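Galectin (Ovis aries, PDB 6N44) probably binds beta-galactoside sugars as a galectin-type lectin and pairs with a second copy of itself. Local coordinates at residues V22-N27 / L38-G43; F54-C59 / F90-L95. One frame throughout, in Å; residues are numbered along the deposited sequence.

Contact 1: residues V22-N27 / L38-G43; sequences VKIKAN and LQVDFG
Val22 and Ile24 of strand 19-28 meet Phe42 and Val40 of strand 37-43 across the interior of the galectin beta-sandwich, where two antiparallel sheets press their apolar sides together. The two strands belong to different sheets, with Ile24 CA 9.8 Å from Val40 CA, so side chains alone fill the interval. Ile24 and Val40 reach for each other tip to tip. With chi1 at -67° the CG1 branch of Ile24 lies beside its own backbone N, and the extended arm carries CD1 to 4.0 Å from Val40 CG2. That arm gives isoleucine its extra reach, while its beta-branch, like valine's, suits a strand and holds the side chain to few rotamers. At the other pair the lengths are reversed: the short Val22 is met by the long Phe42. The CA-CB bond of Phe42 does not aim at the opposite strand, but CG is anti to the carbonyl carbon (chi1 -67°), which brings the ring end nearer and offers its edge, near the ring plane, to the valine methyl. Leu125 of strand 124-129 packs on both Val22 and Val40. Val22 CG2, beside its own backbone N, sits at the outer end of the ring, 3.8 Å from Phe42 CE2 and 3.9 Å from Phe42 CZ.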
ATOM      1  N   VAL A  22      -2.445   3.371  -4.117  1.00  9.85           N
ATOM      2  CA  VAL A  22      -2.336   4.552  -4.966  1.00 12.71           C
ATOM      3  C   VAL A  22      -1.940   5.716  -4.072  1.00 10.82           C
ATOM      4  O   VAL A  22      -2.573   5.942  -3.031  1.00 11.75           O
ATOM      5  CB  VAL A  22      -3.665   4.872  -5.674  1.00 10.65           C
ATOM      6  CG1 VAL A  22      -3.516   6.147  -6.545  1.00  8.74           C
ATOM      7  CG2 VAL A  22      -4.167   3.674  -6.495  1.00 11.26           C
ATOM      8  N   LYS A  23      -0.908   6.456  -4.469  1.00  9.40           N
ATOM      9  CA  LYS A  23      -0.486   7.645  -3.738  1.00  8.67           C
ATOM     10  C   LYS A  23      -0.469   8.831  -4.687  1.00  7.39           C
ATOM     11  O   LYS A  23       0.315   8.851  -5.640  1.00  8.94           O
ATOM     12  CB  LYS A  23       0.893   7.474  -3.108  1.00  9.52           C
ATOM     13  CG  LYS A  23       1.263   8.688  -2.257  1.00 10.14           C
ATOM     14  CD  LYS A  23       2.671   8.634  -1.722  1.00 12.16           C
ATOM     15  CE  LYS A  23       2.917   7.362  -0.925  1.00 14.21           C
ATOM     16  NZ  LYS A  23       4.214   7.467  -0.163  1.00 19.46           N
ATOM     17  N   ILE A  24      -1.310   9.820  -4.402  1.00  8.71           N
ATOM     18  CA  ILE A  24      -1.466  11.029  -5.211  1.00  9.74           C
ATOM     19  C   ILE A  24      -0.939  12.208  -4.412  1.00  8.83           C
ATOM     20  O   ILE A  24      -1.298  12.381  -3.241  1.00  9.57           O
ATOM     21  CB  ILE A  24      -2.941  11.266  -5.578  1.00  9.12           C
ATOM     22  CG1 ILE A  24      -3.440  10.166  -6.515  1.00  9.67           C
ATOM     23  CG2 ILE A  24      -3.142  12.682  -6.162  1.00 10.23           C
ATOM     24  CD1 ILE A  24      -4.927   9.891  -6.375  1.00  8.93           C
ATOM     25  N   LYS A  25      -0.106  13.032  -5.041  1.00 11.51           N
ATOM     26  CA  LYS A  25       0.350  14.275  -4.428  1.00  9.63           C
ATOM     27  C   LYS A  25      -0.121  15.431  -5.300  1.00 10.20           C
ATOM     28  O   LYS A  25       0.195  15.475  -6.495  1.00  8.92           O
ATOM     29  CB  LYS A  25       1.868  14.288  -4.263  1.00 12.26           C
ATOM     30  CG  LYS A  25       2.358  13.203  -3.288  1.00 13.84           C
ATOM     31  CD  LYS A  25       3.850  13.247  -3.073  1.00 20.31           C
ATOM     32  CE  LYS A  25       4.235  12.237  -2.009  1.00 26.68           C
ATOM     33  NZ  LYS A  25       5.696  11.969  -1.942  1.00 30.94           N
ATOM     34  N   ALA A  26      -0.888  16.351  -4.708  1.00  8.85           N
ATOM     35  CA  ALA A  26      -1.517  17.428  -5.468  1.00  9.64           C
ATOM     36  C   ALA A  26      -1.767  18.626  -4.559  1.00 12.22           C
ATOM     37  O   ALA A  26      -1.533  18.577  -3.348  1.00 11.15           O
ATOM     38  CB  ALA A  26      -2.827  16.950  -6.112  1.00  8.46           C
ATOM     39  N   ASN A  27      -2.271  19.707  -5.163  1.00 12.40           N
ATOM     40  CA  ASN A  27      -2.613  20.927  -4.446  1.00 13.81           C
ATOM     41  C   ASN A  27      -3.821  21.564  -5.119  1.00 14.86           C
ATOM     42  O   ASN A  27      -3.843  21.689  -6.348  1.00 10.83           O
ATOM     43  CB  ASN A  27      -1.437  21.905  -4.450  1.00 18.71           C
ATOM     44  CG  ASN A  27      -1.622  23.044  -3.473  1.00 25.78           C
ATOM     45  OD1 ASN A  27      -2.720  23.259  -2.936  1.00 26.24           O
ATOM     46  ND2 ASN A  27      -0.544  23.787  -3.230  1.00 25.10           N
ATOM     47  N   LEU A  38     -11.952  17.949  -6.433  1.00 11.89           N
ATOM     48  CA  LEU A  38     -11.036  16.844  -6.665  1.00 12.12           C
ATOM     49  C   LEU A  38     -11.864  15.598  -6.944  1.00 10.95           C
ATOM     50  O   LEU A  38     -12.851  15.337  -6.251  1.00 11.48           O
ATOM     51  CB  LEU A  38     -10.120  16.635  -5.437  1.00 11.17           C
ATOM     52  CG  LEU A  38      -9.357  15.317  -5.345  1.00 14.41           C
ATOM     53  CD1 LEU A  38      -8.383  15.168  -6.526  1.00 11.94           C
ATOM     54  CD2 LEU A  38      -8.632  15.262  -4.012  1.00 12.31           C
ATOM     55  N   GLN A  39     -11.472  14.827  -7.957  1.00  9.45           N
ATOM     56  CA  GLN A  39     -12.240  13.646  -8.326  1.00 12.41           C
ATOM     57  C   GLN A  39     -11.311  12.515  -8.744  1.00 10.99           C
ATOM     58  O   GLN A  39     -10.463  12.706  -9.620  1.00 11.53           O
ATOM     59  CB  GLN A  39     -13.220  13.950  -9.466  1.00  9.85           C
ATOM     60  CG  GLN A  39     -14.067  12.736  -9.812  1.00 11.81           C
ATOM     61  CD  GLN A  39     -15.164  13.094 -10.770  1.00 18.96           C
ATOM     62  OE1 GLN A  39     -16.172  13.672 -10.371  1.00 17.53           O
ATOM     63  NE2 GLN A  39     -14.966  12.787 -12.042  1.00 15.84           N
ATOM     64  N   VAL A  40     -11.470  11.345  -8.125  1.00  9.18           N
ATOM     65  CA  VAL A  40     -10.658  10.167  -8.447  1.00 11.86           C
ATOM     66  C   VAL A  40     -11.587   9.016  -8.805  1.00 10.27           C
ATOM     67  O   VAL A  40     -12.426   8.610  -7.990  1.00 10.31           O
ATOM     68  CB  VAL A  40      -9.720   9.751  -7.298  1.00 10.06           C
ATOM     69  CG1 VAL A  40      -8.901   8.517  -7.708  1.00  5.54           C
ATOM     70  CG2 VAL A  40      -8.790  10.896  -6.897  1.00  9.79           C
ATOM     71  N   ASP A  41     -11.417   8.474 -10.007  1.00 12.39           N
ATOM     72  CA  ASP A  41     -12.242   7.378 -10.500  1.00 12.05           C
ATOM     73  C   ASP A  41     -11.386   6.124 -10.604  1.00 13.63           C
ATOM     74  O   ASP A  41     -10.387   6.103 -11.336  1.00 11.00           O
ATOM     75  CB  ASP A  41     -12.863   7.692 -11.868  1.00 12.04           C
ATOM     76  CG  ASP A  41     -14.080   8.610 -11.767  1.00 18.09           C
ATOM     77  OD1 ASP A  41     -14.493   8.919 -10.630  1.00 18.96           O
ATOM     78  OD2 ASP A  41     -14.636   9.012 -12.822  1.00 16.75           O
ATOM     79  N   PHE A  42     -11.790   5.089  -9.883  1.00 10.30           N
ATOM     80  CA  PHE A  42     -11.362   3.723 -10.169  1.00 12.62           C
ATOM     81  C   PHE A  42     -12.430   3.157 -11.095  1.00 11.26           C
ATOM     82  O   PHE A  42     -13.475   2.677 -10.647  1.00 11.75           O
ATOM     83  CB  PHE A  42     -11.223   2.913  -8.887  1.00  9.20           C
ATOM     84  CG  PHE A  42     -10.100   3.376  -7.976  1.00 12.50           C
ATOM     85  CD1 PHE A  42     -10.228   4.520  -7.206  1.00  9.99           C
ATOM     86  CD2 PHE A  42      -8.919   2.650  -7.891  1.00  9.40           C
ATOM     87  CE1 PHE A  42      -9.190   4.926  -6.355  1.00 12.41           C
ATOM     88  CE2 PHE A  42      -7.883   3.061  -7.060  1.00 10.85           C
ATOM     89  CZ  PHE A  42      -8.022   4.194  -6.287  1.00  8.59           C
ATOM     90  N   GLY A  43     -12.191   3.257 -12.407  1.00 14.21           N
ATOM     91  CA  GLY A  43     -13.182   2.936 -13.412  1.00 14.50           C
ATOM     92  C   GLY A  43     -12.849   1.671 -14.197  1.00 18.72           C
ATOM     93  O   GLY A  43     -11.753   1.116 -14.114  1.00 14.84           O
TER

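Contact 2: residues F54-C59 / F90-L95; sequences FRFWYC and FELQFL
The Phe94 ring drives its edge into one face of the Phe56 ring, a T-shaped pair inside the galectin beta-sandwich, with planes at 83° and centroids 5.4 Å apart. Phe94 CZ leads, lying 3.7 Å from Phe56 CG, and that CG lies in the plane of the Phe94 ring. The Phe54 ring presents its own edge to Phe94 CD2 but meets the Phe94 ring obliquely, its CE2 atom 3.6 Å from Phe94 CD2. Together the three rings form an aromatic cluster between opposite sheets. The axes of segments 54-59 and 90-95 come within 11.4 Å of each other, and phenylalanines from both sides share that gap and meet midway; their flat rings can pack by face or edge without burying a polar atom.

Phe94, with CG beside its own backbone N (chi1 -62°), lies with its CE2-CZ edge against Phe56 CB and CG. Leu92 adds a branched aliphatic group obliquely to the Phe56 ring. Beyond the two strands, Phe54 stacks with Tyr101 and Phe113, and Val103 of strand 100-105 touches Phe56, Leu92 and Phe94.

On the other side of strand 54-59, Arg55 points away from this core. It is a galactose-binding residue, seen as such in this protein, and its NE forms a salt bridge with Asp41 that probably steadies the guanidinium group. The long charged side chain thus belongs to the sugar-binding side, while its neighbours Phe54 and Phe56 face inward. At the Leu92 end, the CD2 methyl stands 4.3 Å from Phe56 CE2.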
ATOM      1  N   PHE A  54     -15.686   2.771  -8.155  1.00 12.77           N
ATOM      2  CA  PHE A  54     -15.422   3.638  -7.008  1.00 12.23           C
ATOM      3  C   PHE A  54     -15.035   5.023  -7.503  1.00 11.71           C
ATOM      4  O   PHE A  54     -13.966   5.199  -8.101  1.00 12.26           O
ATOM      5  CB  PHE A  54     -14.331   3.039  -6.120  1.00  9.94           C
ATOM      6  CG  PHE A  54     -13.910   3.917  -4.972  1.00 13.18           C
ATOM      7  CD1 PHE A  54     -14.851   4.618  -4.226  1.00 12.15           C
ATOM      8  CD2 PHE A  54     -12.561   4.022  -4.617  1.00 12.98           C
ATOM      9  CE1 PHE A  54     -14.463   5.406  -3.150  1.00 11.43           C
ATOM     10  CE2 PHE A  54     -12.157   4.834  -3.546  1.00 10.56           C
ATOM     11  CZ  PHE A  54     -13.111   5.525  -2.815  1.00 11.55           C
ATOM     12  N   ARG A  55     -15.890   6.004  -7.237  1.00 10.72           N
ATOM     13  CA  ARG A  55     -15.578   7.409  -7.459  1.00 10.81           C
ATOM     14  C   ARG A  55     -15.441   8.089  -6.108  1.00 10.76           C
ATOM     15  O   ARG A  55     -16.310   7.946  -5.239  1.00 14.34           O
ATOM     16  CB  ARG A  55     -16.655   8.124  -8.297  1.00  9.92           C
ATOM     17  CG  ARG A  55     -16.563   9.662  -8.218  1.00 13.08           C
ATOM     18  CD  ARG A  55     -17.463  10.404  -9.239  1.00 13.30           C
ATOM     19  NE  ARG A  55     -17.021  10.153 -10.603  1.00 16.32           N
ATOM     20  CZ  ARG A  55     -17.595  10.661 -11.690  1.00 18.30           C
ATOM     21  NH1 ARG A  55     -18.646  11.467 -11.582  1.00 16.32           N
ATOM     22  NH2 ARG A  55     -17.104  10.366 -12.885  1.00 16.61           N
ATOM     23  N   PHE A  56     -14.359   8.832  -5.945  1.00  8.69           N
ATOM     24  CA  PHE A  56     -14.099   9.663  -4.778  1.00 10.70           C
ATOM     25  C   PHE A  56     -14.136  11.108  -5.242  1.00  8.96           C
ATOM     26  O   PHE A  56     -13.403  11.480  -6.165  1.00 10.99           O
ATOM     27  CB  PHE A  56     -12.729   9.329  -4.163  1.00  6.89           C
ATOM     28  CG  PHE A  56     -12.301  10.249  -3.018  1.00  8.09           C
ATOM     29  CD1 PHE A  56     -12.557   9.908  -1.697  1.00  9.55           C
ATOM     30  CD2 PHE A  56     -11.598  11.419  -3.268  1.00  9.69           C
ATOM     31  CE1 PHE A  56     -12.143  10.738  -0.636  1.00  9.03           C
ATOM     32  CE2 PHE A  56     -11.175  12.252  -2.217  1.00 11.37           C
ATOM     33  CZ  PHE A  56     -11.448  11.902  -0.897  1.00  9.47           C
ATOM     34  N   TRP A  57     -14.971  11.914  -4.594  1.00 11.40           N
ATOM     35  CA  TRP A  57     -15.216  13.292  -4.997  1.00 10.91           C
ATOM     36  C   TRP A  57     -15.109  14.188  -3.779  1.00 10.97           C
ATOM     37  O   TRP A  57     -15.667  13.880  -2.722  1.00  9.62           O
ATOM     38  CB  TRP A  57     -16.603  13.433  -5.640  1.00 15.03           C
ATOM     39  CG  TRP A  57     -16.960  14.845  -6.044  1.00 14.59           C
ATOM     40  CD1 TRP A  57     -16.705  15.443  -7.246  1.00 18.14           C
ATOM     41  CD2 TRP A  57     -17.651  15.821  -5.251  1.00 15.87           C
ATOM     42  NE1 TRP A  57     -17.187  16.731  -7.249  1.00 17.88           N
ATOM     43  CE2 TRP A  57     -17.765  16.991  -6.034  1.00 16.52           C
ATOM     44  CE3 TRP A  57     -18.173  15.824  -3.952  1.00 18.31           C
ATOM     45  CZ2 TRP A  57     -18.402  18.146  -5.572  1.00 19.70           C
ATOM     46  CZ3 TRP A  57     -18.800  16.983  -3.487  1.00 18.92           C
ATOM     47  CH2 TRP A  57     -18.912  18.123  -4.301  1.00 21.97           C
ATOM     48  N   TYR A  58     -14.393  15.287  -3.917  1.00 12.78           N
ATOM     49  CA  TYR A  58     -14.205  16.195  -2.800  1.00 12.71           C
ATOM     50  C   TYR A  58     -14.412  17.613  -3.279  1.00 14.09           C
ATOM     51  O   TYR A  58     -13.916  17.993  -4.339  1.00 12.97           O
ATOM     52  CB  TYR A  58     -12.803  16.101  -2.156  1.00 10.33           C
ATOM     53  CG  TYR A  58     -12.593  17.266  -1.202  1.00 13.62           C
ATOM     54  CD1 TYR A  58     -13.109  17.226   0.087  1.00 13.39           C
ATOM     55  CD2 TYR A  58     -11.943  18.427  -1.613  1.00 14.11           C
ATOM     56  CE1 TYR A  58     -12.959  18.298   0.954  1.00 18.59           C
ATOM     57  CE2 TYR A  58     -11.793  19.506  -0.757  1.00 14.00           C
ATOM     58  CZ  TYR A  58     -12.305  19.439   0.524  1.00 17.64           C
ATOM     59  OH  TYR A  58     -12.154  20.508   1.386  1.00 19.10           O
ATOM     60  N   CYS A  59     -15.116  18.400  -2.471  1.00 17.58           N
ATOM     61  CA  CYS A  59     -15.196  19.835  -2.708  1.00 18.58           C
ATOM     62  C   CYS A  59     -15.695  20.491  -1.434  1.00 21.80           C
ATOM     63  O   CYS A  59     -16.677  20.024  -0.848  1.00 20.20           O
ATOM     64  CB  CYS A  59     -16.127  20.156  -3.876  1.00 18.15           C
ATOM     65  SG  CYS A  59     -16.230  21.922  -4.280  1.00 20.00           S
ATOM     66  N   PHE A  90      -1.175  18.305  -0.512  1.00 15.74           N
ATOM     67  CA  PHE A  90      -1.654  17.170   0.261  1.00 13.45           C
ATOM     68  C   PHE A  90      -1.188  15.876  -0.389  1.00 13.03           C
ATOM     69  O   PHE A  90      -0.851  15.823  -1.582  1.00  9.19           O
ATOM     70  CB  PHE A  90      -3.193  17.182   0.399  1.00 10.79           C
ATOM     71  CG  PHE A  90      -3.942  17.180  -0.928  1.00 14.24           C
ATOM     72  CD1 PHE A  90      -4.267  15.984  -1.571  1.00 11.09           C
ATOM     73  CD2 PHE A  90      -4.338  18.372  -1.521  1.00 15.90           C
ATOM     74  CE1 PHE A  90      -4.963  15.981  -2.797  1.00 14.26           C
ATOM     75  CE2 PHE A  90      -5.032  18.374  -2.759  1.00 15.72           C
ATOM     76  CZ  PHE A  90      -5.347  17.183  -3.388  1.00  9.77           C
ATOM     77  N   GLU A  91      -1.176  14.831   0.424  1.00 10.27           N
ATOM     78  CA  GLU A  91      -0.948  13.471  -0.029  1.00 13.44           C
ATOM     79  C   GLU A  91      -2.211  12.655   0.203  1.00 12.56           C
ATOM     80  O   GLU A  91      -2.618  12.446   1.351  1.00 13.63           O
ATOM     81  CB  GLU A  91       0.232  12.845   0.707  1.00 13.85           C
ATOM     82  CG  GLU A  91       0.439  11.410   0.338  1.00 15.42           C
ATOM     83  CD  GLU A  91       1.604  10.804   1.098  1.00 25.82           C
ATOM     84  OE1 GLU A  91       1.411   9.727   1.698  1.00 22.53           O
ATOM     85  OE2 GLU A  91       2.693  11.427   1.108  1.00 25.79           O
ATOM     86  N   LEU A  92      -2.817  12.190  -0.879  1.00  9.87           N
ATOM     87  CA  LEU A  92      -4.028  11.389  -0.836  1.00  9.89           C
ATOM     88  C   LEU A  92      -3.666   9.950  -1.191  1.00 10.78           C
ATOM     89  O   LEU A  92      -3.095   9.694  -2.261  1.00  8.98           O
ATOM     90  CB  LEU A  92      -5.073  11.959  -1.793  1.00  9.19           C
ATOM     91  CG  LEU A  92      -6.292  11.107  -2.143  1.00 11.81           C
ATOM     92  CD1 LEU A  92      -7.187  10.850  -0.917  1.00  8.64           C
ATOM     93  CD2 LEU A  92      -7.069  11.796  -3.250  1.00  8.94           C
ATOM     94  N   GLN A  93      -3.993   9.016  -0.295  1.00  8.29           N
ATOM     95  CA  GLN A  93      -3.700   7.599  -0.497  1.00  9.88           C
ATOM     96  C   GLN A  93      -4.977   6.779  -0.546  1.00 12.30           C
ATOM     97  O   GLN A  93      -5.846   6.925   0.326  1.00 12.04           O
ATOM     98  CB  GLN A  93      -2.823   7.041   0.624  1.00 10.29           C
ATOM     99  CG  GLN A  93      -1.372   7.442   0.577  1.00 12.67           C
ATOM    100  CD  GLN A  93      -0.653   6.944   1.811  1.00 17.18           C
ATOM    101  OE1 GLN A  93      -0.886   7.447   2.920  1.00 13.95           O
ATOM    102  NE2 GLN A  93       0.182   5.910   1.640  1.00 14.44           N
ATOM    103  N   PHE A  94      -5.057   5.871  -1.520  1.00  7.55           N
ATOM    104  CA  PHE A  94      -6.081   4.839  -1.551  1.00  8.83           C
ATOM    105  C   PHE A  94      -5.412   3.493  -1.363  1.00  9.16           C
ATOM    106  O   PHE A  94      -4.471   3.148  -2.084  1.00 10.31           O
ATOM    107  CB  PHE A  94      -6.876   4.841  -2.870  1.00  7.70           C
ATOM    108  CG  PHE A  94      -7.637   6.108  -3.120  1.00  8.25           C
ATOM    109  CD1 PHE A  94      -7.034   7.174  -3.774  1.00 10.52           C
ATOM    110  CD2 PHE A  94      -8.947   6.236  -2.700  1.00  8.70           C
ATOM    111  CE1 PHE A  94      -7.729   8.361  -4.019  1.00 11.22           C
ATOM    112  CE2 PHE A  94      -9.659   7.417  -2.934  1.00 10.67           C
ATOM    113  CZ  PHE A  94      -9.046   8.485  -3.601  1.00 10.48           C
ATOM    114  N   LEU A  95      -5.907   2.738  -0.401  1.00  9.65           N
ATOM    115  CA  LEU A  95      -5.445   1.389  -0.123  1.00 10.78           C
ATOM    116  C   LEU A  95      -6.545   0.425  -0.528  1.00 10.43           C
ATOM    117  O   LEU A  95      -7.636   0.467   0.045  1.00 13.51           O
ATOM    118  CB  LEU A  95      -5.114   1.250   1.363  1.00  9.88           C
ATOM    119  CG  LEU A  95      -4.489  -0.065   1.803  1.00 15.44           C
ATOM    120  CD1 LEU A  95      -3.215  -0.357   1.008  1.00 13.85           C
ATOM    121  CD2 LEU A  95      -4.219   0.019   3.314  1.00 22.04           C
TER

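The two contacts follow one another in sequence, 22-43 and then 54-95, yet their centres lie only 5 Å apart, both near the middle of the subunit. Each joins the same two sheets: strands 37-43 and 52-59 are antiparallel neighbours in one, strands 19-28 and 90-97 in the other. Backbone bonds stitch the contacts together within each sheet, with Val40 N 2.8 Å from Phe56 O and Ile24 N 2.8 Å from Leu92 O, both probable hydrogen bonds. The Phe42 ring of contact 1 meets the Phe94 ring of contact 2 edge-to-face, so both belong to one apolar core. It underlies the sheet carrying the galactose-binding Arg55 and Asn66, while residues on the outer side of the other sheet reach the second subunit.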